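Local coordinates for protein reducing-end xylose-releasing exo-oligoxylanase Rex8A (PDB 6SUD) that hydrolyses short linear and branched xylooligosaccharides, releasing xylose from their reducing ends during xylan breakdown, at residues L39-Y50 and L353-C364. The protein carries 1 engineered substitution. Numbering follows the deposited sequence.
Sequences LFYGDEHTRIYY and LRQGKRRYYDNC. With XYP (beta-D-xylopyranose), chain J.
Arg-359 reaches into the loop that joins helix 25-41 to strand 49-52. Its CG sits between the backbone N and the carbonyl carbon (chi1 61°), and the chain then runs extended to NE. Side-on, Arg-359 NE (2.9 Å) and Arg-359 NH2 (2.8 Å) both donate to Arg-47 O, which lies in the guanidinium plane. Arg-359 NH1 turns back to Gly-356 O at 3.0 Å. The peptide between His-45 and Thr-46 covers one face of the group. A backbone hydrogen bond from Gly-356 N to His-45 O (2.9 Å) ties the two loops nearby.

The buried side is tightly packed and largely apolar. Ile-48 CD1 meets Cys-364 SG at 3.8 Å, while its CG2 lies against the backbone of Tyr-360. Leu-39 CD2 rests on CB and ND2 of Asn-363 and touches Leu-353 CD2 at 4.1 Å. The outer side is looser: Gln-355 lays its amide near Thr-46 OG1 and the CB of the exposed His-45, with Gln-355 CD 3.5 Å from that OG1.

With an alanine in place of Arg-359, Arg-47 O would probably lose both of its donors from this side chain, and the His-45 peptide its flat neighbour. Helix 359-373 carries Tyr-360, whose OH is hydrogen-bonded to Glu-70, the probable proton donor, and Tyr-361, whose ring faces xylose. One cation gripping uncharged carbonyls thus links this early loop to the helix that lines the sugar pocket.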
loop_
_atom_site.group_PDB
_atom_site.type_symbol
_atom_site.label_atom_id
_atom_site.label_comp_id
_atom_site.label_asym_id
_atom_site.label_seq_id
_atom_site.Cartn_x
_atom_site.Cartn_y
_atom_site.Cartn_z
ATOM N N LEU A 39 -13.418 4.104 10.945
ATOM C CA LEU A 39 -13.036 4.454 9.553
ATOM C C LEU A 39 -14.170 4.204 8.559
ATOM O O LEU A 39 -14.352 5.028 7.652
ATOM C CB LEU A 39 -11.821 3.621 9.160
ATOM C CG LEU A 39 -10.471 4.291 9.344
ATOM C CD1 LEU A 39 -9.513 3.694 8.325
ATOM C CD2 LEU A 39 -10.575 5.809 9.191
ATOM N N PHE A 40 -14.886 3.092 8.691
ATOM C CA PHE A 40 -15.972 2.736 7.744
ATOM C C PHE A 40 -17.358 3.208 8.204
ATOM O O PHE A 40 -18.204 3.425 7.318
ATOM C CB PHE A 40 -15.972 1.234 7.475
ATOM C CG PHE A 40 -14.796 0.820 6.629
ATOM C CD1 PHE A 40 -13.510 0.863 7.139
ATOM C CD2 PHE A 40 -14.955 0.540 5.293
ATOM C CE1 PHE A 40 -12.407 0.583 6.345
ATOM C CE2 PHE A 40 -13.855 0.225 4.500
ATOM C CZ PHE A 40 -12.588 0.228 5.038
ATOM N N TYR A 41 -17.624 3.330 9.503
ATOM C CA TYR A 41 -18.988 3.660 10.001
ATOM C C TYR A 41 -18.974 4.762 11.058
ATOM O O TYR A 41 -20.000 4.946 11.769
ATOM C CB TYR A 41 -19.628 2.392 10.555
ATOM C CG TYR A 41 -19.892 1.399 9.461
ATOM C CD1 TYR A 41 -20.772 1.731 8.451
ATOM C CD2 TYR A 41 -19.221 0.191 9.373
ATOM C CE1 TYR A 41 -21.021 0.879 7.390
ATOM C CE2 TYR A 41 -19.449 -0.672 8.308
ATOM C CZ TYR A 41 -20.363 -0.332 7.323
ATOM O OH TYR A 41 -20.669 -1.169 6.287
ATOM N N GLY A 42 -17.876 5.505 11.155
ATOM C CA GLY A 42 -17.732 6.508 12.228
ATOM C C GLY A 42 -18.408 7.814 11.882
ATOM O O GLY A 42 -19.190 7.864 10.905
ATOM N N ASP A 43 -18.085 8.863 12.636
ATOM C CA ASP A 43 -18.786 10.166 12.504
ATOM C C ASP A 43 -18.279 10.914 11.262
ATOM O O ASP A 43 -17.307 10.450 10.621
ATOM C CB ASP A 43 -18.721 10.962 13.809
ATOM C CG ASP A 43 -17.385 11.618 14.123
ATOM O OD1 ASP A 43 -16.570 11.804 13.197
ATOM O OD2 ASP A 43 -17.173 11.945 15.303
ATOM N N GLU A 44 -18.898 12.061 10.973
ATOM C CA GLU A 44 -18.657 12.871 9.748
ATOM C C GLU A 44 -17.206 13.371 9.652
ATOM O O GLU A 44 -16.820 13.743 8.526
ATOM C CB GLU A 44 -19.646 14.041 9.689
ATOM C CG GLU A 44 -20.981 13.637 9.088
ATOM C CD GLU A 44 -22.099 14.670 9.095
ATOM O OE1 GLU A 44 -21.806 15.873 9.287
ATOM O OE2 GLU A 44 -23.272 14.266 8.891
ATOM N N HIS A 45 -16.444 13.392 10.756
ATOM C CA HIS A 45 -15.074 13.979 10.843
ATOM C C HIS A 45 -14.000 12.895 10.842
ATOM O O HIS A 45 -12.824 13.263 10.884
ATOM C CB HIS A 45 -14.911 14.814 12.122
ATOM C CG HIS A 45 -16.062 15.721 12.386
ATOM N ND1 HIS A 45 -16.392 16.757 11.536
ATOM C CD2 HIS A 45 -16.992 15.719 13.367
ATOM C CE1 HIS A 45 -17.467 17.366 11.989
ATOM N NE2 HIS A 45 -17.860 16.744 13.109
ATOM N N THR A 46 -14.398 11.628 10.803
ATOM C CA THR A 46 -13.506 10.464 11.027
ATOM C C THR A 46 -13.613 9.473 9.863
ATOM O O THR A 46 -12.561 9.023 9.390
ATOM C CB THR A 46 -13.865 9.721 12.315
ATOM O OG1 THR A 46 -13.919 10.644 13.408
ATOM C CG2 THR A 46 -12.885 8.608 12.619
ATOM N N ARG A 47 -14.826 9.117 9.444
ATOM C CA ARG A 47 -15.011 8.022 8.448
ATOM C C ARG A 47 -14.403 8.420 7.108
ATOM O O ARG A 47 -14.359 9.617 6.792
ATOM C CB ARG A 47 -16.473 7.669 8.180
ATOM C CG ARG A 47 -17.198 8.655 7.276
ATOM C CD ARG A 47 -18.683 8.422 7.359
ATOM N NE ARG A 47 -19.019 7.139 6.774
ATOM C CZ ARG A 47 -20.126 6.449 7.009
ATOM N NH1 ARG A 47 -20.310 5.288 6.409
ATOM N NH2 ARG A 47 -21.040 6.897 7.852
ATOM N N ILE A 48 -13.974 7.428 6.337
ATOM C CA ILE A 48 -13.474 7.655 4.951
ATOM C C ILE A 48 -14.242 6.772 3.967
ATOM O O ILE A 48 -13.983 6.917 2.763
ATOM C CB ILE A 48 -11.955 7.428 4.879
ATOM C CG1 ILE A 48 -11.574 5.993 5.235
ATOM C CG2 ILE A 48 -11.227 8.449 5.741
ATOM C CD1 ILE A 48 -10.105 5.683 5.070
ATOM N N TYR A 49 -15.174 5.952 4.454
ATOM C CA TYR A 49 -15.994 5.021 3.638
ATOM C C TYR A 49 -17.446 5.502 3.582
ATOM O O TYR A 49 -17.988 5.935 4.614
ATOM C CB TYR A 49 -15.905 3.599 4.183
ATOM C CG TYR A 49 -16.883 2.640 3.548
ATOM C CD1 TYR A 49 -16.678 2.132 2.275
ATOM C CD2 TYR A 49 -18.027 2.245 4.224
ATOM C CE1 TYR A 49 -17.567 1.234 1.705
ATOM C CE2 TYR A 49 -18.929 1.364 3.661
ATOM C CZ TYR A 49 -18.706 0.857 2.397
ATOM O OH TYR A 49 -19.621 -0.014 1.869
ATOM N N TYR A 50 -18.040 5.426 2.388
ATOM C CA TYR A 50 -19.405 5.926 2.073
ATOM C C TYR A 50 -20.139 4.931 1.185
ATOM O O TYR A 50 -19.745 4.717 0.033
ATOM C CB TYR A 50 -19.332 7.302 1.416
ATOM C CG TYR A 50 -18.700 8.335 2.310
ATOM C CD1 TYR A 50 -17.322 8.490 2.346
ATOM C CD2 TYR A 50 -19.460 9.082 3.198
ATOM C CE1 TYR A 50 -16.718 9.402 3.193
ATOM C CE2 TYR A 50 -18.871 10.012 4.040
ATOM C CZ TYR A 50 -17.497 10.177 4.029
ATOM O OH TYR A 50 -16.894 11.077 4.855
ATOM N N LEU A 353 -6.849 7.883 15.542
ATOM C CA LEU A 353 -7.130 8.204 14.123
ATOM C C LEU A 353 -7.108 9.721 13.942
ATOM O O LEU A 353 -7.556 10.459 14.852
ATOM C CB LEU A 353 -8.496 7.645 13.739
ATOM C CG LEU A 353 -8.537 6.143 13.486
ATOM C CD1 LEU A 353 -9.979 5.658 13.441
ATOM C CD2 LEU A 353 -7.793 5.783 12.208
ATOM N N ARG A 354 -6.648 10.182 12.787
ATOM C CA ARG A 354 -6.755 11.614 12.437
ATOM C C ARG A 354 -8.220 11.952 12.139
ATOM O O ARG A 354 -8.948 11.070 11.637
ATOM C CB ARG A 354 -5.839 11.942 11.261
ATOM C CG ARG A 354 -5.741 13.431 10.992
ATOM C CD ARG A 354 -4.601 13.751 10.060
ATOM N NE ARG A 354 -4.516 15.186 9.876
ATOM C CZ ARG A 354 -3.703 15.795 9.024
ATOM N NH1 ARG A 354 -2.884 15.094 8.256
ATOM N NH2 ARG A 354 -3.715 17.115 8.941
ATOM N N GLN A 355 -8.628 13.191 12.431
ATOM C CA GLN A 355 -9.956 13.737 12.039
ATOM C C GLN A 355 -9.789 14.967 11.141
ATOM O O GLN A 355 -8.681 15.515 11.069
ATOM C CB GLN A 355 -10.787 14.068 13.281
ATOM C CG GLN A 355 -11.003 12.863 14.184
ATOM C CD GLN A 355 -12.121 13.066 15.176
ATOM O OE1 GLN A 355 -13.010 13.893 14.983
ATOM N NE2 GLN A 355 -12.092 12.291 16.246
ATOM N N GLY A 356 -10.878 15.355 10.473
ATOM C CA GLY A 356 -10.959 16.571 9.646
ATOM C C GLY A 356 -10.456 16.339 8.234
ATOM O O GLY A 356 -10.208 15.175 7.877
ATOM N N LYS A 357 -10.253 17.427 7.487
ATOM C CA LYS A 357 -10.218 17.434 5.998
ATOM C C LYS A 357 -9.087 16.541 5.462
ATOM O O LYS A 357 -9.291 15.906 4.400
ATOM C CB LYS A 357 -10.114 18.878 5.493
ATOM C CG LYS A 357 -9.756 19.013 4.021
ATOM C CD LYS A 357 -10.112 20.341 3.408
ATOM C CE LYS A 357 -10.092 20.294 1.891
ATOM N NZ LYS A 357 -11.156 19.418 1.338
ATOM N N ARG A 358 -7.950 16.447 6.151
ATOM C CA ARG A 358 -6.725 15.803 5.594
ATOM C C ARG A 358 -6.587 14.340 6.035
ATOM O O ARG A 358 -5.504 13.758 5.824
ATOM C CB ARG A 358 -5.498 16.604 6.032
ATOM C CG ARG A 358 -5.518 18.051 5.565
ATOM C CD ARG A 358 -5.383 18.153 4.061
ATOM N NE ARG A 358 -6.165 19.239 3.490
ATOM C CZ ARG A 358 -6.226 19.534 2.194
ATOM N NH1 ARG A 358 -5.535 18.830 1.310
ATOM N NH2 ARG A 358 -6.947 20.562 1.789
ATOM N N ARG A 359 -7.648 13.738 6.565
ATOM C CA ARG A 359 -7.533 12.506 7.386
ATOM C C ARG A 359 -7.315 11.256 6.536
ATOM O O ARG A 359 -6.763 10.283 7.085
ATOM C CB ARG A 359 -8.792 12.295 8.226
ATOM C CG ARG A 359 -10.068 12.130 7.412
ATOM C CD ARG A 359 -11.252 11.951 8.338
ATOM N NE ARG A 359 -12.507 11.739 7.643
ATOM C CZ ARG A 359 -13.287 12.706 7.155
ATOM N NH1 ARG A 359 -12.938 13.979 7.261
ATOM N NH2 ARG A 359 -14.419 12.386 6.550
ATOM N N TYR A 360 -7.747 11.266 5.277
ATOM C CA TYR A 360 -7.820 10.054 4.427
ATOM C C TYR A 360 -6.481 9.307 4.444
ATOM O O TYR A 360 -6.452 8.126 4.833
ATOM C CB TYR A 360 -8.252 10.423 3.009
ATOM C CG TYR A 360 -7.809 9.475 1.924
ATOM C CD1 TYR A 360 -8.456 8.272 1.709
ATOM C CD2 TYR A 360 -6.760 9.808 1.084
ATOM C CE1 TYR A 360 -8.045 7.405 0.707
ATOM C CE2 TYR A 360 -6.349 8.968 0.063
ATOM C CZ TYR A 360 -7.002 7.766 -0.131
ATOM O OH TYR A 360 -6.590 6.955 -1.150
ATOM N N TYR A 361 -5.400 9.961 4.021
ATOM C CA TYR A 361 -4.107 9.264 3.796
ATOM C C TYR A 361 -3.536 8.753 5.131
ATOM O O TYR A 361 -3.103 7.583 5.261
ATOM C CB TYR A 361 -3.136 10.179 3.058
ATOM C CG TYR A 361 -1.895 9.465 2.598
ATOM C CD1 TYR A 361 -1.964 8.456 1.647
ATOM C CD2 TYR A 361 -0.654 9.820 3.087
ATOM C CE1 TYR A 361 -0.822 7.797 1.224
ATOM C CE2 TYR A 361 0.496 9.173 2.674
ATOM C CZ TYR A 361 0.411 8.157 1.739
ATOM O OH TYR A 361 1.561 7.552 1.326
ATOM N N ASP A 362 -3.539 9.603 6.143
ATOM C CA ASP A 362 -3.054 9.222 7.495
ATOM C C ASP A 362 -3.782 7.956 7.963
ATOM O O ASP A 362 -3.145 7.052 8.502
ATOM C CB ASP A 362 -3.306 10.347 8.499
ATOM C CG ASP A 362 -2.550 11.624 8.187
ATOM O OD1 ASP A 362 -3.086 12.454 7.441
ATOM O OD2 ASP A 362 -1.418 11.775 8.689
ATOM N N ASN A 363 -5.110 7.946 7.823
ATOM C CA ASN A 363 -5.992 6.902 8.408
ATOM C C ASN A 363 -5.846 5.586 7.631
ATOM O O ASN A 363 -5.968 4.516 8.261
ATOM C CB ASN A 363 -7.431 7.401 8.474
ATOM C CG ASN A 363 -7.616 8.396 9.601
ATOM O OD1 ASN A 363 -6.670 8.690 10.331
ATOM N ND2 ASN A 363 -8.828 8.891 9.773
ATOM N N CYS A 364 -5.577 5.640 6.328
ATOM C CA CYS A 364 -5.284 4.412 5.536
ATOM C C CYS A 364 -4.011 3.754 6.092
ATOM O O CYS A 364 -4.060 2.553 6.466
ATOM C CB CYS A 364 -5.166 4.712 4.046
ATOM S SG CYS A 364 -6.751 5.149 3.272
HETATM O O1 XYP J . -2.361 13.840 0.347
HETATM C C1 XYP J . -1.943 12.547 -0.108
HETATM C C2 XYP J . -2.984 12.044 -1.105
HETATM C C3 XYP J . -2.576 10.665 -1.546
HETATM C C4 XYP J . -1.219 10.722 -2.211
HETATM C C5 XYP J . -0.197 11.372 -1.290
HETATM O O2 XYP J . -4.320 11.967 -0.568
HETATM O O3 XYP J . -3.550 10.154 -2.457
HETATM O O4 XYP J . -0.866 9.372 -2.534
HETATM O O5 XYP J . -0.673 12.634 -0.789
#